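Local structure of uncharacterized protein (Vanderwaltozyma polyspora, 5THE) at residues E401-E406 with V411-M416; Y276-Q281 with A508-N513; E96-I101 with V218-F223. The protein probably binds guide RNA and uses it to select RNA targets for cleavage, this piece being the C-terminal MID-PIWI lobe of a budding yeast Argonaute. All blocks are in the same frame, centred on the assembly; numbering follows the deposited sequence.

Contact 1 of 3, residues E401-E406 with V411-M416; sequences ENAKNE and VAVQSM
Asn402 lies against the backbone of Val411 and Ala412 in a small antiparallel hairpin, where strand 402-404 turns back as strand 410-415. With CG anti to its own carbonyl carbon (chi1 -63°), the side chain lies along the Val411-Ala412 peptide. Asn402 CB sits 3.4 Å from Val411 O, and CG only slightly farther from the same oxygen. At the tip, Asn402 OD1 comes 3.1 Å from Val411 C, but its hydrogen bond goes to the backbone N of Tyr51. With an alanine here, Tyr51 N would probably lose this acceptor, and its loop one tie to the hairpin. Ala403 and Val411 form a hydrogen-bonded pair: Ala403 N to Val411 O is 3.0 Å and Val411 N to Ala403 O is 2.9 Å. Asn402 and Ala412 are the adjoining non-hydrogen-bonded pair, and beyond them Val413 N reaches Glu401 O at 2.9 Å, nearly straight at 169°. Ala403 CB packs 3.6 Å from Val413 CG1, and both side chains rest on Val18 of strand 16-22. The chemistry thus divides the work: backbone bonds set the strand pairing, methyl groups seat one face on strand 16-22, and the Asn402 amide adds a side-chain tie beside the backbone bonding of Ala412 with Lys49.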
loop_
_atom_site.group_PDB
_atom_site.type_symbol
_atom_site.label_atom_id
_atom_site.label_comp_id
_atom_site.label_asym_id
_atom_site.label_seq_id
_atom_site.Cartn_x
_atom_site.Cartn_y
_atom_site.Cartn_z
ATOM N N GLU A 401 8.099 31.351 6.369
ATOM C CA GLU A 401 7.041 30.739 7.157
ATOM C C GLU A 401 5.698 30.831 6.448
ATOM O O GLU A 401 4.959 29.840 6.413
ATOM C CB GLU A 401 6.976 31.383 8.543
ATOM C CG GLU A 401 8.157 30.995 9.437
ATOM C CD GLU A 401 8.071 31.590 10.837
ATOM O OE1 GLU A 401 7.273 32.528 11.037
ATOM O OE2 GLU A 401 8.807 31.124 11.735
ATOM N N ASN A 402 5.401 31.983 5.840
ATOM C CA ASN A 402 4.178 32.236 5.094
ATOM C C ASN A 402 4.511 32.666 3.677
ATOM O O ASN A 402 5.594 33.186 3.401
ATOM C CB ASN A 402 3.301 33.348 5.724
ATOM C CG ASN A 402 2.794 32.986 7.105
ATOM O OD1 ASN A 402 1.992 32.066 7.266
ATOM N ND2 ASN A 402 3.272 33.709 8.119
ATOM N N ALA A 403 3.557 32.427 2.778
ATOM C CA ALA A 403 3.550 33.026 1.455
ATOM C C ALA A 403 2.093 33.279 1.096
ATOM O O ALA A 403 1.182 32.779 1.761
ATOM C CB ALA A 403 4.232 32.129 0.418
ATOM N N LYS A 404 1.873 34.052 0.032
ATOM C CA LYS A 404 0.511 34.307 -0.426
ATOM C C LYS A 404 0.007 33.134 -1.248
ATOM O O LYS A 404 0.658 32.720 -2.216
ATOM C CB LYS A 404 0.423 35.597 -1.242
ATOM C CG LYS A 404 0.608 36.837 -0.377
ATOM C CD LYS A 404 0.282 38.127 -1.128
ATOM C CE LYS A 404 0.204 39.292 -0.155
ATOM N NZ LYS A 404 -0.768 39.020 0.948
ATOM N N ASN A 405 -1.160 32.607 -0.858
ATOM C CA ASN A 405 -1.806 31.519 -1.573
ATOM C C ASN A 405 -2.665 32.069 -2.716
ATOM O O ASN A 405 -2.666 33.266 -3.013
ATOM C CB ASN A 405 -2.592 30.640 -0.591
ATOM C CG ASN A 405 -3.842 31.302 -0.041
ATOM O OD1 ASN A 405 -4.217 32.413 -0.428
ATOM N ND2 ASN A 405 -4.525 30.587 0.857
ATOM N N GLU A 406 -3.412 31.187 -3.374
ATOM C CA GLU A 406 -4.237 31.581 -4.503
ATOM C C GLU A 406 -5.484 32.350 -4.095
ATOM O O GLU A 406 -6.190 32.844 -4.975
ATOM C CB GLU A 406 -4.624 30.350 -5.317
ATOM C CG GLU A 406 -3.422 29.748 -6.065
ATOM C CD GLU A 406 -3.565 28.244 -6.303
ATOM O OE1 GLU A 406 -3.577 27.831 -7.479
ATOM O OE2 GLU A 406 -3.669 27.476 -5.315
ATOM N N VAL A 411 -0.068 32.647 4.407
ATOM C CA VAL A 411 -0.499 31.310 4.772
ATOM C C VAL A 411 0.737 30.435 4.967
ATOM O O VAL A 411 1.758 30.640 4.310
ATOM C CB VAL A 411 -1.459 30.876 3.641
ATOM C CG1 VAL A 411 -1.140 29.553 3.076
ATOM C CG2 VAL A 411 -2.921 31.092 4.058
ATOM N N ALA A 412 0.663 29.483 5.908
ATOM C CA ALA A 412 1.821 28.632 6.203
ATOM C C ALA A 412 2.277 27.868 4.967
ATOM O O ALA A 412 1.475 27.232 4.277
ATOM C CB ALA A 412 1.508 27.635 7.315
ATOM N N VAL A 413 3.573 27.943 4.679
ATOM C CA VAL A 413 4.182 27.173 3.609
ATOM C C VAL A 413 5.261 26.236 4.133
ATOM O O VAL A 413 6.023 25.669 3.347
ATOM C CB VAL A 413 4.742 28.099 2.507
ATOM C CG1 VAL A 413 3.603 28.849 1.842
ATOM C CG2 VAL A 413 5.795 29.096 3.088
ATOM N N GLN A 414 5.350 26.056 5.440
ATOM C CA GLN A 414 6.208 25.015 5.991
ATOM C C GLN A 414 5.523 24.404 7.200
ATOM O O GLN A 414 4.643 25.017 7.808
ATOM C CB GLN A 414 7.588 25.551 6.381
ATOM C CG GLN A 414 7.555 26.736 7.324
ATOM C CD GLN A 414 8.931 27.039 7.900
ATOM O OE1 GLN A 414 9.387 26.353 8.810
ATOM N NE2 GLN A 414 9.605 28.051 7.354
ATOM N N SER A 415 5.944 23.183 7.544
ATOM C CA SER A 415 5.381 22.453 8.674
ATOM C C SER A 415 6.444 21.542 9.266
ATOM O O SER A 415 7.138 20.823 8.529
ATOM C CB SER A 415 4.166 21.622 8.253
ATOM O OG SER A 415 3.586 20.996 9.384
ATOM N N MET A 416 6.554 21.562 10.596
ATOM C CA MET A 416 7.516 20.714 11.296
ATOM C C MET A 416 8.929 20.899 10.752
ATOM O O MET A 416 9.672 19.940 10.561
ATOM C CB MET A 416 7.091 19.248 11.228
ATOM C CG MET A 416 5.732 19.008 11.846
ATOM S SD MET A 416 5.107 17.383 11.418
ATOM C CE MET A 416 6.042 16.348 12.510
#

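Contact 2 of 3, residues Y276-Q281 with A508-N513; sequences YPEKDQ and AGFELN
The Phe510 ring carries the aliphatic part of Glu278 over one face, while Gln281 approaches obliquely near CE1. Glu278 CG makes a CH-pi contact, 3.6 Å from the centroid of the Phe510 ring and 18° off its normal, displaced toward the CD2 side, where Glu278 CG and Phe510 CD2 are 3.4 Å apart. A bend at chi2 takes the carboxylate out past the CD2 rim, its plane 15° from that of the ring. Gln281 CD stands 3.6 Å from Phe510 CE1, its amide strongly tilted against the ring. That amide is held in turn by its own loop: Gln281 NE2 donates to Lys279 O at 3.2 Å, with the carbonyl oxygen lying close to the amide plane. Behind this, Gln281 N bonds to Glu278 O at 3.2 Å and closes a type II beta turn that presents both side chains to the same phenylalanine. Phe506, one helical turn earlier, meets the Phe510 ring with planes about 25° apart and also touches Glu278 and Gln281. The arrangement belongs to the RNase H-like fold of the PIWI domain: the turn linking antiparallel strands 264-274 and 282-289 leans on aromatic side chains near the end of the long helix 490-515.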
loop_
_atom_site.group_PDB
_atom_site.type_symbol
_atom_site.label_atom_id
_atom_site.label_comp_id
_atom_site.label_asym_id
_atom_site.label_seq_id
_atom_site.Cartn_x
_atom_site.Cartn_y
_atom_site.Cartn_z
ATOM N N TYR A 276 16.747 -10.372 -4.464
ATOM C CA TYR A 276 17.462 -11.268 -3.563
ATOM C C TYR A 276 16.703 -11.516 -2.259
ATOM O O TYR A 276 17.159 -11.120 -1.179
ATOM C CB TYR A 276 18.863 -10.734 -3.292
ATOM C CG TYR A 276 19.625 -10.495 -4.582
ATOM C CD1 TYR A 276 19.965 -11.560 -5.414
ATOM C CD2 TYR A 276 19.968 -9.205 -4.987
ATOM C CE1 TYR A 276 20.644 -11.354 -6.605
ATOM C CE2 TYR A 276 20.656 -8.991 -6.181
ATOM C CZ TYR A 276 20.989 -10.069 -6.982
ATOM O OH TYR A 276 21.655 -9.867 -8.169
ATOM N N PRO A 277 15.530 -12.154 -2.319
ATOM C CA PRO A 277 14.842 -12.516 -1.071
ATOM C C PRO A 277 15.674 -13.454 -0.219
ATOM O O PRO A 277 15.572 -13.438 1.016
ATOM C CB PRO A 277 13.543 -13.173 -1.562
ATOM C CG PRO A 277 13.847 -13.648 -2.951
ATOM C CD PRO A 277 14.809 -12.636 -3.514
ATOM N N GLU A 278 16.486 -14.285 -0.861
ATOM C CA GLU A 278 17.638 -14.947 -0.276
ATOM C C GLU A 278 18.807 -14.709 -1.222
ATOM O O GLU A 278 18.640 -14.133 -2.301
ATOM C CB GLU A 278 17.384 -16.442 -0.060
ATOM C CG GLU A 278 16.251 -16.760 0.902
ATOM C CD GLU A 278 16.621 -16.477 2.334
ATOM O OE1 GLU A 278 17.797 -16.148 2.586
ATOM O OE2 GLU A 278 15.745 -16.605 3.212
ATOM N N LYS A 279 19.997 -15.152 -0.831
ATOM C CA LYS A 279 21.177 -14.842 -1.623
ATOM C C LYS A 279 21.101 -15.548 -2.970
ATOM O O LYS A 279 20.754 -16.730 -3.046
ATOM C CB LYS A 279 22.451 -15.236 -0.874
ATOM C CG LYS A 279 23.669 -14.458 -1.330
ATOM C CD LYS A 279 24.765 -15.364 -1.874
ATOM C CE LYS A 279 25.503 -16.111 -0.772
ATOM N NZ LYS A 279 26.638 -16.921 -1.317
ATOM N N ASP A 280 21.378 -14.793 -4.036
ATOM C CA ASP A 280 21.418 -15.277 -5.413
ATOM C C ASP A 280 20.059 -15.727 -5.937
ATOM O O ASP A 280 19.988 -16.427 -6.950
ATOM C CB ASP A 280 22.441 -16.409 -5.566
ATOM C CG ASP A 280 23.843 -15.975 -5.187
ATOM O OD1 ASP A 280 24.196 -14.800 -5.434
ATOM O OD2 ASP A 280 24.588 -16.807 -4.633
ATOM N N GLN A 281 18.966 -15.332 -5.296
ATOM C CA GLN A 281 17.658 -15.809 -5.717
ATOM C C GLN A 281 16.991 -14.815 -6.661
ATOM O O GLN A 281 17.351 -13.635 -6.725
ATOM C CB GLN A 281 16.771 -16.092 -4.503
ATOM C CG GLN A 281 17.298 -17.249 -3.667
ATOM C CD GLN A 281 17.623 -18.463 -4.529
ATOM O OE1 GLN A 281 16.743 -19.028 -5.190
ATOM N NE2 GLN A 281 18.890 -18.852 -4.541
ATOM N N ALA A 508 10.094 -18.226 3.974
ATOM C CA ALA A 508 9.596 -19.248 4.894
ATOM C C ALA A 508 9.717 -20.659 4.327
ATOM O O ALA A 508 9.725 -21.626 5.095
ATOM C CB ALA A 508 8.137 -18.979 5.258
ATOM N N GLY A 509 9.798 -20.800 3.010
ATOM C CA GLY A 509 9.862 -22.120 2.412
ATOM C C GLY A 509 11.213 -22.420 1.802
ATOM O O GLY A 509 11.432 -23.505 1.259
ATOM N N PHE A 510 12.133 -21.462 1.911
ATOM C CA PHE A 510 13.362 -21.526 1.128
ATOM C C PHE A 510 14.283 -22.633 1.605
ATOM O O PHE A 510 14.933 -23.295 0.790
ATOM C CB PHE A 510 14.081 -20.193 1.192
ATOM C CG PHE A 510 15.404 -20.191 0.493
ATOM C CD1 PHE A 510 15.467 -20.189 -0.892
ATOM C CD2 PHE A 510 16.588 -20.174 1.222
ATOM C CE1 PHE A 510 16.694 -20.163 -1.540
ATOM C CE2 PHE A 510 17.823 -20.145 0.582
ATOM C CZ PHE A 510 17.875 -20.134 -0.800
ATOM N N GLU A 511 14.373 -22.828 2.918
ATOM C CA GLU A 511 15.290 -23.836 3.441
ATOM C C GLU A 511 14.932 -25.211 2.892
ATOM O O GLU A 511 15.794 -25.928 2.362
ATOM C CB GLU A 511 15.278 -23.813 4.974
ATOM C CG GLU A 511 13.880 -23.788 5.633
ATOM C CD GLU A 511 13.311 -22.379 5.837
ATOM O OE1 GLU A 511 12.815 -22.100 6.952
ATOM O OE2 GLU A 511 13.347 -21.572 4.884
ATOM N N LEU A 512 13.647 -25.573 2.957
ATOM C CA LEU A 512 13.193 -26.847 2.415
ATOM C C LEU A 512 13.370 -26.899 0.902
ATOM O O LEU A 512 13.811 -27.918 0.359
ATOM C CB LEU A 512 11.735 -27.085 2.807
ATOM C CG LEU A 512 11.004 -28.245 2.136
ATOM C CD1 LEU A 512 11.652 -29.570 2.508
ATOM C CD2 LEU A 512 9.529 -28.232 2.537
ATOM N N ASN A 513 13.045 -25.807 0.204
ATOM C CA ASN A 513 13.201 -25.790 -1.248
ATOM C C ASN A 513 14.653 -25.984 -1.672
ATOM O O ASN A 513 14.912 -26.560 -2.733
ATOM C CB ASN A 513 12.660 -24.482 -1.822
ATOM C CG ASN A 513 11.164 -24.453 -1.865
ATOM O OD1 ASN A 513 10.517 -25.494 -1.977
ATOM N ND2 ASN A 513 10.593 -23.265 -1.757
#

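Contact 3 of 3, residues E96-I101 with V218-F223; sequences ESELDI and VVWDNF. With nucleotides of chain B.
Trp220 and Phe223 meet Leu99 of helix 95-111 in the Rossmann-like MID domain, where strand 215-219 of the parallel sheet runs into the helical turn 220-223, while Val219 and Asn222 of the same segment bind a phosphate of the RNA. Val218, in the last part of strand 215-219, pairs through its backbone with strand 185-191. Val219, the next residue, occupies the N-cap position of the turn, and its carbonyl oxygen takes bonds from both Asn222 N and Phe223 N. Val219 N donates a hydrogen bond to OP2 of A2 of chain B, 3.0 Å away, and Val219 CG2 packs 3.6 Å from O2' of U1 of chain B. Trp220 turns away from the nucleotides, with CG anti to the backbone N (chi1 177°), which carries the indole to helix 95-111. There Trp220 CH2 comes 3.5 Å from Leu99 CA, and Trp220 CZ3 lies 3.7 Å from Leu99 CD1; Phe83 packs edge-to-face with the indole. A water in the ring plane accepts from Trp220 NE1 at 3.0 Å and donates to Glu98 OE1 at 3.3 Å, the same carboxylate oxygen that forms a salt bridge with Lys224. Asn222 returns to the phosphate, Asn222 ND2 donating to OP2 of A2 of chain B at 3.2 Å in an almost perfectly straight bond (179°). Two N-H groups, from the N-cap residue and from Asn222, thus grip one phosphate oxygen. Phe223 offers its ring edge to Leu99, with Phe223 CE2 4.0 Å from Leu99 CD1.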
loop_
_atom_site.group_PDB
_atom_site.type_symbol
_atom_site.label_atom_id
_atom_site.label_comp_id
_atom_site.label_asym_id
_atom_site.label_seq_id
_atom_site.Cartn_x
_atom_site.Cartn_y
_atom_site.Cartn_z
ATOM N N GLU A 96 -2.276 -14.515 30.928
ATOM C CA GLU A 96 -3.580 -15.004 30.499
ATOM C C GLU A 96 -4.663 -13.958 30.734
ATOM O O GLU A 96 -5.409 -13.608 29.813
ATOM C CB GLU A 96 -3.914 -16.302 31.224
ATOM C CG GLU A 96 -5.281 -16.850 30.862
ATOM C CD GLU A 96 -5.734 -17.950 31.801
ATOM O OE1 GLU A 96 -4.866 -18.661 32.357
ATOM O OE2 GLU A 96 -6.963 -18.098 31.982
ATOM N N SER A 97 -4.750 -13.430 31.960
ATOM C CA SER A 97 -5.776 -12.427 32.243
ATOM C C SER A 97 -5.409 -11.070 31.656
ATOM O O SER A 97 -6.294 -10.304 31.265
ATOM C CB SER A 97 -6.026 -12.320 33.753
ATOM O OG SER A 97 -4.832 -12.019 34.445
ATOM N N GLU A 98 -4.117 -10.760 31.560
ATOM C CA GLU A 98 -3.733 -9.525 30.891
ATOM C C GLU A 98 -4.139 -9.547 29.423
ATOM O O GLU A 98 -4.600 -8.534 28.885
ATOM C CB GLU A 98 -2.236 -9.279 31.049
ATOM C CG GLU A 98 -1.895 -8.533 32.336
ATOM C CD GLU A 98 -0.400 -8.353 32.551
ATOM O OE1 GLU A 98 0.388 -8.670 31.635
ATOM O OE2 GLU A 98 -0.016 -7.894 33.648
ATOM N N LEU A 99 -4.016 -10.700 28.771
ATOM C CA LEU A 99 -4.439 -10.797 27.379
ATOM C C LEU A 99 -5.956 -10.713 27.253
ATOM O O LEU A 99 -6.459 -10.062 26.340
ATOM C CB LEU A 99 -3.904 -12.085 26.755
ATOM C CG LEU A 99 -4.257 -12.362 25.292
ATOM C CD1 LEU A 99 -3.887 -11.169 24.402
ATOM C CD2 LEU A 99 -3.536 -13.639 24.832
ATOM N N ASP A 100 -6.702 -11.360 28.160
ATOM C CA ASP A 100 -8.156 -11.201 28.183
ATOM C C ASP A 100 -8.553 -9.739 28.327
ATOM O O ASP A 100 -9.455 -9.247 27.629
ATOM C CB ASP A 100 -8.755 -12.011 29.329
ATOM C CG ASP A 100 -8.673 -13.487 29.083
ATOM O OD1 ASP A 100 -8.792 -13.885 27.903
ATOM O OD2 ASP A 100 -8.479 -14.249 30.053
ATOM N N ILE A 101 -7.904 -9.040 29.253
ATOM C CA ILE A 101 -8.201 -7.628 29.467
ATOM C C ILE A 101 -7.905 -6.825 28.203
ATOM O O ILE A 101 -8.713 -5.993 27.773
ATOM C CB ILE A 101 -7.415 -7.109 30.684
ATOM C CG1 ILE A 101 -8.009 -7.729 31.955
ATOM C CG2 ILE A 101 -7.440 -5.591 30.733
ATOM C CD1 ILE A 101 -7.099 -7.683 33.159
ATOM N N VAL A 218 0.445 -8.879 16.327
ATOM C CA VAL A 218 0.591 -7.792 17.271
ATOM C C VAL A 218 1.707 -8.213 18.223
ATOM O O VAL A 218 1.761 -9.377 18.629
ATOM C CB VAL A 218 -0.795 -7.577 17.921
ATOM C CG1 VAL A 218 -0.945 -8.213 19.283
ATOM C CG2 VAL A 218 -1.279 -6.172 17.795
ATOM N N VAL A 219 2.670 -7.322 18.483
ATOM C CA VAL A 219 3.706 -7.611 19.473
ATOM C C VAL A 219 3.111 -7.367 20.852
ATOM O O VAL A 219 2.556 -6.292 21.123
ATOM C CB VAL A 219 4.970 -6.756 19.238
ATOM C CG1 VAL A 219 6.025 -7.006 20.328
ATOM C CG2 VAL A 219 5.567 -7.062 17.879
ATOM N N TRP A 220 3.209 -8.382 21.711
ATOM C CA TRP A 220 2.545 -8.360 23.011
ATOM C C TRP A 220 2.974 -7.170 23.862
ATOM O O TRP A 220 2.137 -6.544 24.523
ATOM C CB TRP A 220 2.834 -9.672 23.748
ATOM C CG TRP A 220 2.272 -9.769 25.145
ATOM C CD1 TRP A 220 2.943 -10.184 26.259
ATOM C CD2 TRP A 220 0.938 -9.440 25.583
ATOM N NE1 TRP A 220 2.117 -10.154 27.353
ATOM C CE2 TRP A 220 0.880 -9.703 26.970
ATOM C CE3 TRP A 220 -0.209 -8.963 24.942
ATOM C CZ2 TRP A 220 -0.279 -9.502 27.727
ATOM C CZ3 TRP A 220 -1.363 -8.751 25.703
ATOM C CH2 TRP A 220 -1.387 -9.029 27.080
ATOM N N ASP A 221 4.270 -6.837 23.878
ATOM C CA ASP A 221 4.684 -5.713 24.722
ATOM C C ASP A 221 4.098 -4.395 24.239
ATOM O O ASP A 221 3.993 -3.452 25.031
ATOM C CB ASP A 221 6.207 -5.608 24.817
ATOM C CG ASP A 221 6.810 -6.709 25.693
ATOM O OD1 ASP A 221 6.080 -7.263 26.544
ATOM O OD2 ASP A 221 8.014 -7.019 25.536
ATOM N N ASN A 222 3.675 -4.323 22.979
ATOM C CA ASN A 222 2.932 -3.159 22.514
ATOM C C ASN A 222 1.455 -3.276 22.859
ATOM O O ASN A 222 0.874 -2.371 23.472
ATOM C CB ASN A 222 3.089 -2.995 21.004
ATOM C CG ASN A 222 4.492 -2.673 20.594
ATOM O OD1 ASN A 222 5.258 -2.095 21.363
ATOM N ND2 ASN A 222 4.848 -3.044 19.364
ATOM N N PHE A 223 0.838 -4.384 22.443
ATOM C CA PHE A 223 -0.600 -4.576 22.608
ATOM C C PHE A 223 -1.008 -4.428 24.065
ATOM O O PHE A 223 -2.022 -3.790 24.376
ATOM C CB PHE A 223 -0.983 -5.963 22.077
ATOM C CG PHE A 223 -2.465 -6.230 22.040
ATOM C CD1 PHE A 223 -3.352 -5.249 21.621
ATOM C CD2 PHE A 223 -2.969 -7.476 22.396
ATOM C CE1 PHE A 223 -4.716 -5.501 21.585
ATOM C CE2 PHE A 223 -4.339 -7.739 22.350
ATOM C CZ PHE A 223 -5.209 -6.746 21.942
ATOM P P A B 2 3.407 -4.267 16.177
ATOM O OP1 A B 2 4.793 -3.739 16.107
ATOM O OP2 A B 2 2.741 -4.516 17.494
ATOM O "O5'" A B 2 2.475 -3.315 15.308
ATOM C "C5'" A B 2 1.177 -3.740 14.885
ATOM C "C4'" A B 2 0.325 -2.563 14.503
ATOM O "O4'" A B 2 0.022 -1.792 15.686
ATOM C "C3'" A B 2 0.975 -1.550 13.578
ATOM O "O3'" A B 2 0.936 -1.948 12.239
ATOM C "C2'" A B 2 0.179 -0.286 13.866
ATOM O "O2'" A B 2 -1.108 -0.371 13.272
ATOM C "C1'" A B 2 0.001 -0.411 15.372
ATOM N N9 A B 2 1.097 0.211 16.142
ATOM C C8 A B 2 2.288 -0.373 16.496
ATOM N N7 A B 2 3.059 0.384 17.223
ATOM C C5 A B 2 2.303 1.542 17.380
ATOM C C6 A B 2 2.574 2.727 18.057
ATOM N N6 A B 2 3.723 2.902 18.712
ATOM N N1 A B 2 1.629 3.705 18.020
ATOM C C2 A B 2 0.493 3.467 17.341
ATOM N N3 A B 2 0.121 2.376 16.653
ATOM C C4 A B 2 1.091 1.457 16.717
ATOM O OP3 U B 1 1.307 -7.733 9.144
ATOM P P U B 1 0.609 -7.704 10.444
ATOM O OP1 U B 1 -0.180 -8.948 10.612
ATOM O OP2 U B 1 -0.101 -6.422 10.587
ATOM O "O5'" U B 1 1.710 -7.772 11.573
ATOM C "C5'" U B 1 2.412 -6.612 11.996
ATOM C "C4'" U B 1 3.016 -6.868 13.343
ATOM O "O4'" U B 1 3.997 -7.943 13.238
ATOM C "C3'" U B 1 3.726 -5.686 13.986
ATOM O "O3'" U B 1 3.411 -5.661 15.378
ATOM C "C2'" U B 1 5.208 -6.004 13.775
ATOM O "O2'" U B 1 6.074 -5.444 14.737
ATOM C "C1'" U B 1 5.219 -7.532 13.827
ATOM N N1 U B 1 6.333 -8.135 13.067
ATOM C C2 U B 1 7.197 -8.966 13.736
ATOM O O2 U B 1 7.043 -9.229 14.909
ATOM N N3 U B 1 8.230 -9.487 12.990
ATOM C C4 U B 1 8.469 -9.255 11.648
ATOM O O4 U B 1 9.431 -9.800 11.098
ATOM C C5 U B 1 7.538 -8.369 11.019
ATOM C C6 U B 1 6.533 -7.848 11.736
HETATM O O HOH W 1 2.334 -10.927 30.274
#

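The three contacts do not touch one another, and they stand at different distances from the bound RNA. Contact 3 touches the nucleotides directly, through the backbone of Val219 and the amide of Asn222; contact 1 comes within about 7 Å of the nucleic acid and contact 2 within about 11 Å, nearest atoms in both cases. Contacts 1 and 2 lie on opposite sides of the chain's centre, their own centres 50 Å apart. Contact 3 is nearer to contact 2, with nearest atoms about 17 Å apart, than to contact 1, at about 20 Å. In sequence, contact 3 closes first; residues 401-416 then fall between the two halves of contact 2.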